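Local coordinates for protein glycerate kinase, putative (Thermotoga maritima, PDB 2B8N) that catalyses the magnesium- and ATP-dependent phosphorylation of D-glycerate to 2-phosphoglycerate, a step in the breakdown of serine, at residues V120-S134 against F185-L199. Numbering follows the deposited sequence.
Sequences VDQLNENDTVLFLLS and FAERVFPAKVVALVL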
ATOM      1  N   VAL A 120      -2.299 -26.384   2.432  1.00 28.77           N
ATOM      2  CA  VAL A 120      -3.674 -26.086   2.868  1.00 27.31           C
ATOM      3  C   VAL A 120      -4.735 -27.098   2.415  1.00 28.91           C
ATOM      4  O   VAL A 120      -5.862 -27.070   2.908  1.00 30.39           O
ATOM      5  CB  VAL A 120      -4.118 -24.643   2.512  1.00 26.69           C
ATOM      6  CG1 VAL A 120      -3.248 -23.623   3.202  1.00 25.46           C
ATOM      7  CG2 VAL A 120      -4.093 -24.397   1.036  1.00 27.31           C
ATOM      8  N   ASP A 121      -4.418 -27.998   1.496  1.00 29.78           N
ATOM      9  CA  ASP A 121      -5.430 -29.000   1.123  1.00 31.35           C
ATOM     10  C   ASP A 121      -5.539 -30.056   2.217  1.00 31.40           C
ATOM     11  O   ASP A 121      -4.631 -30.222   3.037  1.00 31.08           O
ATOM     12  CB  ASP A 121      -5.125 -29.672  -0.222  1.00 32.26           C
ATOM     13  CG  ASP A 121      -5.206 -28.723  -1.394  1.00 31.71           C
ATOM     14  OD1 ASP A 121      -5.998 -27.742  -1.371  1.00 29.04           O
ATOM     15  OD2 ASP A 121      -4.466 -29.001  -2.364  1.00 28.65           O
ATOM     16  N   GLN A 122      -6.665 -30.763   2.222  1.00 31.70           N
ATOM     17  CA  GLN A 122      -6.949 -31.759   3.248  1.00 33.05           C
ATOM     18  C   GLN A 122      -6.667 -31.225   4.655  1.00 32.01           C
ATOM     19  O   GLN A 122      -5.858 -31.791   5.393  1.00 32.77           O
ATOM     20  CB  GLN A 122      -6.140 -33.049   3.010  1.00 36.11           C
ATOM     21  CG  GLN A 122      -6.479 -33.819   1.731  1.00 38.25           C
ATOM     22  CD  GLN A 122      -5.483 -33.586   0.611  1.00 45.34           C
ATOM     23  OE1 GLN A 122      -5.143 -32.445   0.296  1.00 47.24           O
ATOM     24  NE2 GLN A 122      -5.005 -34.674   0.001  1.00 46.44           N
ATOM     25  N   LEU A 123      -7.302 -30.102   4.983  1.00 32.02           N
ATOM     26  CA  LEU A 123      -7.409 -29.619   6.357  1.00 30.46           C
ATOM     27  C   LEU A 123      -8.841 -29.872   6.786  1.00 29.22           C
ATOM     28  O   LEU A 123      -9.726 -29.963   5.953  1.00 29.93           O
ATOM     29  CB  LEU A 123      -7.136 -28.126   6.452  1.00 31.54           C
ATOM     30  CG  LEU A 123      -5.726 -27.612   6.191  1.00 32.00           C
ATOM     31  CD1 LEU A 123      -5.725 -26.124   6.486  1.00 30.45           C
ATOM     32  CD2 LEU A 123      -4.700 -28.330   7.041  1.00 31.07           C
ATOM     33  N   ASN A 124      -9.068 -29.993   8.083  1.00 29.09           N
ATOM     34  CA  ASN A 124     -10.413 -30.221   8.605  1.00 29.35           C
ATOM     35  C   ASN A 124     -11.018 -28.931   9.216  1.00 28.96           C
ATOM     36  O   ASN A 124     -10.337 -27.910   9.361  1.00 25.14           O
ATOM     37  CB  ASN A 124     -10.411 -31.400   9.596  1.00 27.93           C
ATOM     38  CG  ASN A 124      -9.327 -31.273  10.648  1.00 31.07           C
ATOM     39  OD1 ASN A 124      -9.380 -30.392  11.501  1.00 29.73           O
ATOM     40  ND2 ASN A 124      -8.330 -32.146  10.580  1.00 35.71           N
ATOM     41  N   GLU A 125     -12.307 -29.008   9.546  1.00 30.37           N
ATOM     42  CA  GLU A 125     -13.102 -27.884  10.085  1.00 31.49           C
ATOM     43  C   GLU A 125     -12.504 -27.253  11.342  1.00 30.23           C
ATOM     44  O   GLU A 125     -12.829 -26.115  11.682  1.00 30.70           O
ATOM     45  CB  GLU A 125     -14.541 -28.341  10.460  1.00 30.90           C
ATOM     46  CG  GLU A 125     -15.176 -29.534   9.669  1.00 38.18           C
ATOM     47  CD  GLU A 125     -14.516 -30.916   9.926  1.00 42.73           C
ATOM     48  OE1 GLU A 125     -14.755 -31.559  10.992  1.00 40.90           O
ATOM     49  OE2 GLU A 125     -13.759 -31.356   9.025  1.00 41.81           O
ATOM     50  N   ASN A 126     -11.650 -28.009  12.026  1.00 29.34           N
ATOM     51  CA  ASN A 126     -11.057 -27.604  13.293  1.00 27.96           C
ATOM     52  C   ASN A 126      -9.778 -26.779  13.086  1.00 27.83           C
ATOM     53  O   ASN A 126      -9.265 -26.185  14.035  1.00 27.55           O
ATOM     54  CB  ASN A 126     -10.776 -28.867  14.128  1.00 29.02           C
ATOM     55  CG  ASN A 126     -11.167 -28.720  15.574  1.00 30.27           C
ATOM     56  OD1 ASN A 126     -12.032 -27.912  15.900  1.00 32.86           O
ATOM     57  ND2 ASN A 126     -10.540 -29.523  16.462  1.00 21.88           N
ATOM     58  N   ASP A 127      -9.292 -26.707  11.844  1.00 27.55           N
ATOM     59  CA  ASP A 127      -8.046 -26.019  11.549  1.00 27.55           C
ATOM     60  C   ASP A 127      -8.287 -24.607  11.121  1.00 28.06           C
ATOM     61  O   ASP A 127      -9.399 -24.269  10.732  1.00 31.03           O
ATOM     62  CB  ASP A 127      -7.303 -26.780  10.475  1.00 27.86           C
ATOM     63  CG  ASP A 127      -6.840 -28.122  10.965  1.00 27.26           C
ATOM     64  OD1 ASP A 127      -6.275 -28.170  12.077  1.00 25.89           O
ATOM     65  OD2 ASP A 127      -7.036 -29.122  10.253  1.00 32.80           O
ATOM     66  N   THR A 128      -7.258 -23.774  11.231  1.00 26.85           N
ATOM     67  CA  THR A 128      -7.344 -22.371  10.843  1.00 27.81           C
ATOM     68  C   THR A 128      -6.078 -21.957  10.068  1.00 27.77           C
ATOM     69  O   THR A 128      -4.951 -22.241  10.501  1.00 24.47           O
ATOM     70  CB  THR A 128      -7.538 -21.473  12.105  1.00 27.75           C
ATOM     71  OG1 THR A 128      -8.803 -21.765  12.721  1.00 33.04           O
ATOM     72  CG2 THR A 128      -7.496 -19.985  11.770  1.00 29.92           C
ATOM     73  N   VAL A 129      -6.277 -21.324   8.903  1.00 27.49           N
ATOM     74  CA  VAL A 129      -5.184 -20.706   8.165  1.00 27.80           C
ATOM     75  C   VAL A 129      -5.107 -19.230   8.572  1.00 28.31           C
ATOM     76  O   VAL A 129      -6.117 -18.488   8.516  1.00 29.37           O
ATOM     77  CB  VAL A 129      -5.314 -20.877   6.639  1.00 26.34           C
ATOM     78  CG1 VAL A 129      -4.255 -20.091   5.948  1.00 25.55           C
ATOM     79  CG2 VAL A 129      -5.174 -22.357   6.265  1.00 29.39           C
ATOM     80  N   LEU A 130      -3.921 -18.838   9.042  1.00 26.64           N
ATOM     81  CA  LEU A 130      -3.631 -17.461   9.390  1.00 26.99           C
ATOM     82  C   LEU A 130      -2.974 -16.806   8.178  1.00 26.01           C
ATOM     83  O   LEU A 130      -1.787 -17.023   7.916  1.00 22.92           O
ATOM     84  CB  LEU A 130      -2.717 -17.425  10.628  1.00 27.59           C
ATOM     85  CG  LEU A 130      -2.137 -16.044  10.956  1.00 29.44           C
ATOM     86  CD1 LEU A 130      -3.275 -15.006  11.133  1.00 25.09           C
ATOM     87  CD2 LEU A 130      -1.180 -16.095  12.179  1.00 27.69           C
ATOM     88  N   PHE A 131      -3.765 -16.033   7.432  1.00 27.54           N
ATOM     89  CA  PHE A 131      -3.337 -15.480   6.153  1.00 27.50           C
ATOM     90  C   PHE A 131      -2.833 -14.061   6.333  1.00 27.68           C
ATOM     91  O   PHE A 131      -3.616 -13.134   6.481  1.00 27.37           O
ATOM     92  CB  PHE A 131      -4.498 -15.553   5.167  1.00 29.07           C
ATOM     93  CG  PHE A 131      -4.111 -15.289   3.730  1.00 29.19           C
ATOM     94  CD1 PHE A 131      -2.914 -15.760   3.201  1.00 35.07           C
ATOM     95  CD2 PHE A 131      -4.970 -14.592   2.899  1.00 30.96           C
ATOM     96  CE1 PHE A 131      -2.571 -15.515   1.869  1.00 36.10           C
ATOM     97  CE2 PHE A 131      -4.641 -14.348   1.567  1.00 33.65           C
ATOM     98  CZ  PHE A 131      -3.438 -14.806   1.055  1.00 35.56           C
ATOM     99  N   LEU A 132      -1.512 -13.907   6.339  1.00 28.57           N
ATOM    100  CA  LEU A 132      -0.855 -12.603   6.586  1.00 27.65           C
ATOM    101  C   LEU A 132      -0.514 -11.954   5.251  1.00 27.10           C
ATOM    102  O   LEU A 132       0.398 -12.423   4.522  1.00 26.22           O
ATOM    103  CB  LEU A 132       0.419 -12.793   7.431  1.00 27.06           C
ATOM    104  CG  LEU A 132       0.226 -13.483   8.782  1.00 26.69           C
ATOM    105  CD1 LEU A 132       1.556 -13.910   9.382  1.00 36.66           C
ATOM    106  CD2 LEU A 132      -0.531 -12.602   9.740  1.00 30.95           C
ATOM    107  N   LEU A 133      -1.252 -10.902   4.911  1.00 26.71           N
ATOM    108  CA  LEU A 133      -1.184 -10.356   3.559  1.00 26.80           C
ATOM    109  C   LEU A 133      -0.741  -8.898   3.527  1.00 25.74           C
ATOM    110  O   LEU A 133      -1.234  -8.072   4.297  1.00 25.42           O
ATOM    111  CB  LEU A 133      -2.542 -10.534   2.877  1.00 27.62           C
ATOM    112  CG  LEU A 133      -2.695 -10.245   1.381  1.00 28.37           C
ATOM    113  CD1 LEU A 133      -1.785 -11.086   0.491  1.00 30.57           C
ATOM    114  CD2 LEU A 133      -4.154 -10.452   0.999  1.00 28.47           C
ATOM    115  N   SER A 134       0.199  -8.609   2.625  1.00 27.22           N
ATOM    116  CA  SER A 134       0.645  -7.241   2.306  1.00 27.47           C
ATOM    117  C   SER A 134       0.801  -7.078   0.792  1.00 26.44           C
ATOM    118  O   SER A 134       0.500  -8.005   0.047  1.00 27.26           O
ATOM    119  CB  SER A 134       1.967  -6.914   3.037  1.00 28.37           C
ATOM    120  OG  SER A 134       2.859  -8.013   3.036  1.00 31.18           O
ATOM    121  N   PHE A 185      -8.421 -19.586  -3.264  1.00 27.52           N
ATOM    122  CA  PHE A 185      -7.597 -19.928  -2.126  1.00 27.00           C
ATOM    123  C   PHE A 185      -8.438 -20.297  -0.915  1.00 26.34           C
ATOM    124  O   PHE A 185      -8.193 -21.315  -0.306  1.00 28.17           O
ATOM    125  CB  PHE A 185      -6.629 -18.787  -1.800  1.00 26.88           C
ATOM    126  CG  PHE A 185      -5.726 -19.089  -0.664  1.00 26.96           C
ATOM    127  CD1 PHE A 185      -4.931 -20.234  -0.673  1.00 31.59           C
ATOM    128  CD2 PHE A 185      -5.659 -18.246   0.424  1.00 27.33           C
ATOM    129  CE1 PHE A 185      -4.079 -20.521   0.390  1.00 26.21           C
ATOM    130  CE2 PHE A 185      -4.806 -18.521   1.475  1.00 26.97           C
ATOM    131  CZ  PHE A 185      -4.019 -19.666   1.450  1.00 29.51           C
ATOM    132  N   ALA A 186      -9.431 -19.484  -0.574  1.00 27.89           N
ATOM    133  CA  ALA A 186     -10.355 -19.779   0.552  1.00 28.40           C
ATOM    134  C   ALA A 186     -11.145 -21.031   0.267  1.00 28.26           C
ATOM    135  O   ALA A 186     -11.489 -21.800   1.188  1.00 30.27           O
ATOM    136  CB  ALA A 186     -11.325 -18.611   0.799  1.00 28.07           C
ATOM    137  N   GLU A 187     -11.445 -21.217  -1.014  1.00 27.34           N
ATOM    138  CA  GLU A 187     -12.162 -22.379  -1.472  1.00 28.67           C
ATOM    139  C   GLU A 187     -11.312 -23.640  -1.297  1.00 28.60           C
ATOM    140  O   GLU A 187     -11.856 -24.706  -1.027  1.00 28.93           O
ATOM    141  CB  GLU A 187     -12.582 -22.178  -2.925  1.00 29.30           C
ATOM    142  CG  GLU A 187     -13.157 -23.401  -3.586  1.00 33.03           C
ATOM    143  CD  GLU A 187     -13.835 -23.090  -4.899  1.00 31.95           C
ATOM    144  OE1 GLU A 187     -13.189 -22.531  -5.797  1.00 34.52           O
ATOM    145  OE2 GLU A 187     -15.028 -23.414  -5.029  1.00 42.93           O
ATOM    146  N   ARG A 188      -9.990 -23.542  -1.444  1.00 28.61           N
ATOM    147  CA  ARG A 188      -9.114 -24.728  -1.230  1.00 27.56           C
ATOM    148  C   ARG A 188      -8.851 -25.005   0.245  1.00 26.90           C
ATOM    149  O   ARG A 188      -8.679 -26.136   0.666  1.00 26.91           O
ATOM    150  CB  ARG A 188      -7.782 -24.530  -1.905  1.00 28.48           C
ATOM    151  CG  ARG A 188      -7.820 -24.583  -3.400  1.00 28.81           C
ATOM    152  CD  ARG A 188      -7.691 -26.003  -3.909  1.00 28.50           C
ATOM    153  NE  ARG A 188      -6.930 -25.989  -5.151  1.00 29.77           N
ATOM    154  CZ  ARG A 188      -5.743 -26.559  -5.358  1.00 32.12           C
ATOM    155  NH1 ARG A 188      -5.124 -27.249  -4.418  1.00 34.46           N
ATOM    156  NH2 ARG A 188      -5.167 -26.440  -6.547  1.00 41.15           N
ATOM    157  N   VAL A 189      -8.807 -23.942   1.030  1.00 27.26           N
ATOM    158  CA  VAL A 189      -8.634 -24.057   2.472  1.00 27.50           C
ATOM    159  C   VAL A 189      -9.821 -24.780   3.120  1.00 27.57           C
ATOM    160  O   VAL A 189      -9.657 -25.539   4.085  1.00 28.04           O
ATOM    161  CB  VAL A 189      -8.446 -22.672   3.075  1.00 25.50           C
ATOM    162  CG1 VAL A 189      -8.622 -22.691   4.601  1.00 25.06           C
ATOM    163  CG2 VAL A 189      -7.060 -22.162   2.704  1.00 29.24           C
ATOM    164  N   PHE A 190     -11.011 -24.535   2.575  1.00 27.08           N
ATOM    165  CA  PHE A 190     -12.175 -25.283   2.946  1.00 25.75           C
ATOM    166  C   PHE A 190     -11.854 -26.783   3.017  1.00 26.47           C
ATOM    167  O   PHE A 190     -11.117 -27.351   2.128  1.00 25.26           O
ATOM    168  CB  PHE A 190     -13.328 -25.052   1.952  1.00 26.33           C
ATOM    169  CG  PHE A 190     -14.683 -25.394   2.517  1.00 23.80           C
ATOM    170  CD1 PHE A 190     -15.363 -24.473   3.314  1.00 24.28           C
ATOM    171  CD2 PHE A 190     -15.251 -26.639   2.295  1.00 14.30           C
ATOM    172  CE1 PHE A 190     -16.617 -24.788   3.871  1.00 23.16           C
ATOM    173  CE2 PHE A 190     -16.484 -26.968   2.842  1.00 21.74           C
ATOM    174  CZ  PHE A 190     -17.175 -26.047   3.633  1.00 22.66           C
ATOM    175  N   PRO A 191     -12.419 -27.441   4.055  1.00 27.14           N
ATOM    176  CA  PRO A 191     -13.333 -26.898   5.103  1.00 26.99           C
ATOM    177  C   PRO A 191     -12.686 -26.142   6.278  1.00 25.99           C
ATOM    178  O   PRO A 191     -13.403 -25.708   7.171  1.00 25.48           O
ATOM    179  CB  PRO A 191     -14.052 -28.140   5.615  1.00 27.77           C
ATOM    180  CG  PRO A 191     -13.013 -29.215   5.482  1.00 29.34           C
ATOM    181  CD  PRO A 191     -12.187 -28.880   4.239  1.00 27.12           C
ATOM    182  N   ALA A 192     -11.365 -25.970   6.287  1.00 26.19           N
ATOM    183  CA  ALA A 192     -10.729 -25.128   7.319  1.00 26.80           C
ATOM    184  C   ALA A 192     -11.143 -23.657   7.193  1.00 25.89           C
ATOM    185  O   ALA A 192     -11.669 -23.229   6.153  1.00 26.35           O
ATOM    186  CB  ALA A 192      -9.204 -25.267   7.294  1.00 25.57           C
ATOM    187  N   LYS A 193     -10.924 -22.905   8.273  1.00 27.12           N
ATOM    188  CA  LYS A 193     -11.239 -21.459   8.360  1.00 29.18           C
ATOM    189  C   LYS A 193     -10.078 -20.603   7.857  1.00 27.30           C
ATOM    190  O   LYS A 193      -8.921 -20.961   8.015  1.00 26.19           O
ATOM    191  CB  LYS A 193     -11.551 -21.047   9.817  1.00 29.77           C
ATOM    192  CG  LYS A 193     -12.429 -19.791   9.902  1.00 35.28           C
ATOM    193  CD  LYS A 193     -12.417 -19.021  11.254  1.00 33.70           C
ATOM    194  CE  LYS A 193     -12.724 -17.476  10.957  1.00 40.08           C
ATOM    195  NZ  LYS A 193     -12.819 -16.460  12.112  1.00 36.02           N
ATOM    196  N   VAL A 194     -10.392 -19.477   7.235  1.00 28.43           N
ATOM    197  CA  VAL A 194      -9.369 -18.485   6.892  1.00 28.25           C
ATOM    198  C   VAL A 194      -9.551 -17.261   7.765  1.00 28.29           C
ATOM    199  O   VAL A 194     -10.634 -16.647   7.762  1.00 29.63           O
ATOM    200  CB  VAL A 194      -9.443 -18.054   5.418  1.00 28.10           C
ATOM    201  CG1 VAL A 194      -8.525 -16.849   5.165  1.00 28.48           C
ATOM    202  CG2 VAL A 194      -9.076 -19.228   4.471  1.00 27.64           C
ATOM    203  N   VAL A 195      -8.511 -16.921   8.529  1.00 27.81           N
ATOM    204  CA  VAL A 195      -8.469 -15.631   9.254  1.00 27.31           C
ATOM    205  C   VAL A 195      -7.342 -14.775   8.681  1.00 28.36           C
ATOM    206  O   VAL A 195      -6.161 -15.041   8.930  1.00 30.37           O
ATOM    207  CB  VAL A 195      -8.264 -15.752  10.798  1.00 26.28           C
ATOM    208  CG1 VAL A 195      -8.493 -14.406  11.460  1.00 29.16           C
ATOM    209  CG2 VAL A 195      -9.202 -16.751  11.423  1.00 27.40           C
ATOM    210  N   ALA A 196      -7.711 -13.740   7.932  1.00 27.81           N
ATOM    211  CA  ALA A 196      -6.726 -12.917   7.244  1.00 28.54           C
ATOM    212  C   ALA A 196      -6.427 -11.616   7.980  1.00 28.92           C
ATOM    213  O   ALA A 196      -7.341 -10.903   8.452  1.00 28.06           O
ATOM    214  CB  ALA A 196      -7.192 -12.610   5.830  1.00 29.74           C
ATOM    215  N   LEU A 197      -5.135 -11.324   8.090  1.00 28.33           N
ATOM    216  CA  LEU A 197      -4.674 -10.014   8.514  1.00 27.36           C
ATOM    217  C   LEU A 197      -4.041  -9.322   7.298  1.00 28.18           C
ATOM    218  O   LEU A 197      -3.059  -9.822   6.689  1.00 25.48           O
ATOM    219  CB  LEU A 197      -3.666 -10.119   9.646  1.00 27.06           C
ATOM    220  CG  LEU A 197      -4.087 -10.825  10.946  1.00 30.58           C
ATOM    221  CD1 LEU A 197      -3.129 -10.403  12.057  1.00 27.35           C
ATOM    222  CD2 LEU A 197      -5.544 -10.588  11.369  1.00 30.80           C
ATOM    223  N   VAL A 198      -4.606  -8.162   6.966  1.00 28.44           N
ATOM    224  CA  VAL A 198      -4.257  -7.448   5.769  1.00 28.02           C
ATOM    225  C   VAL A 198      -3.613  -6.107   6.100  1.00 28.65           C
ATOM    226  O   VAL A 198      -4.102  -5.317   6.920  1.00 28.57           O
ATOM    227  CB  VAL A 198      -5.499  -7.226   4.905  1.00 27.93           C
ATOM    228  CG1 VAL A 198      -5.130  -6.505   3.616  1.00 30.96           C
ATOM    229  CG2 VAL A 198      -6.157  -8.544   4.599  1.00 28.65           C
ATOM    230  N   LEU A 199      -2.502  -5.853   5.429  1.00 29.61           N
ATOM    231  CA  LEU A 199      -1.796  -4.587   5.536  1.00 28.97           C
ATOM    232  C   LEU A 199      -1.960  -3.926   4.178  1.00 27.11           C
ATOM    233  O   LEU A 199      -1.267  -4.286   3.240  1.00 27.56           O
ATOM    234  CB  LEU A 199      -0.333  -4.884   5.873  1.00 28.64           C
ATOM    235  CG  LEU A 199       0.601  -3.763   6.282  1.00 31.38           C
ATOM    236  CD1 LEU A 199      -0.140  -2.571   6.833  1.00 35.03           C
ATOM    237  CD2 LEU A 199       1.553  -4.315   7.321  1.00 33.39           C
TER
HETATM  238  O   HOH W   1      -8.542 -28.106   2.869  1.00 30.59           O
HETATM  239  O   HOH W   2      -8.483 -28.915  -0.448  1.00 20.10           O
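F131 and F185 meet edge to face beneath two neighbouring parallel strands: F185 sets CE2 over the centre of the F131 ring, the planes 50° apart and the centroids separated by 4.9 Å. With chi1 at -168°, the F131 ring swings away from its own N and reaches F185 in the first turn of helix 184-189, while its CB packs 4.0 Å from CB of A196 on the adjoining strand. On the other flank of F185, CE1 touches V120 CG2, and V189 wedges CG1 against V129 CG2 at 3.8 Å, so the side of the helix facing the sheet packs on aliphatic and aromatic carbon. Replacing F131 with an alanine would keep the CB contact to A196 but would probably open a gap over F185 CE2 and leave its edge without the face it meets. L130 and L132 project from the opposite face of the sheet, toward helix 61-72, and L132 CD2 lies alongside L197 CB. A ladder of parallel-strand bonds runs from K193 N to D127 O through to L199 N to L133 O; within it V195 N reaches V129 O nearly in line with the carbonyl. At the outer end, R188, bent at chi2 and chi3, brings NH1 2.8 Å from D121 OD2 in a salt bridge, the guanidinium and carboxylate planes only 22° apart. Both are inner strands of a parallel alpha/beta sheet, between 52-57 and edge strand 255-261. Main-chain bonds thus fix the strand register, buried hydrocarbon seats helix 184-189 against the sheet, and a charged pair links the C-terminal ends of helices 107-120 and 184-189 at the partly exposed margin.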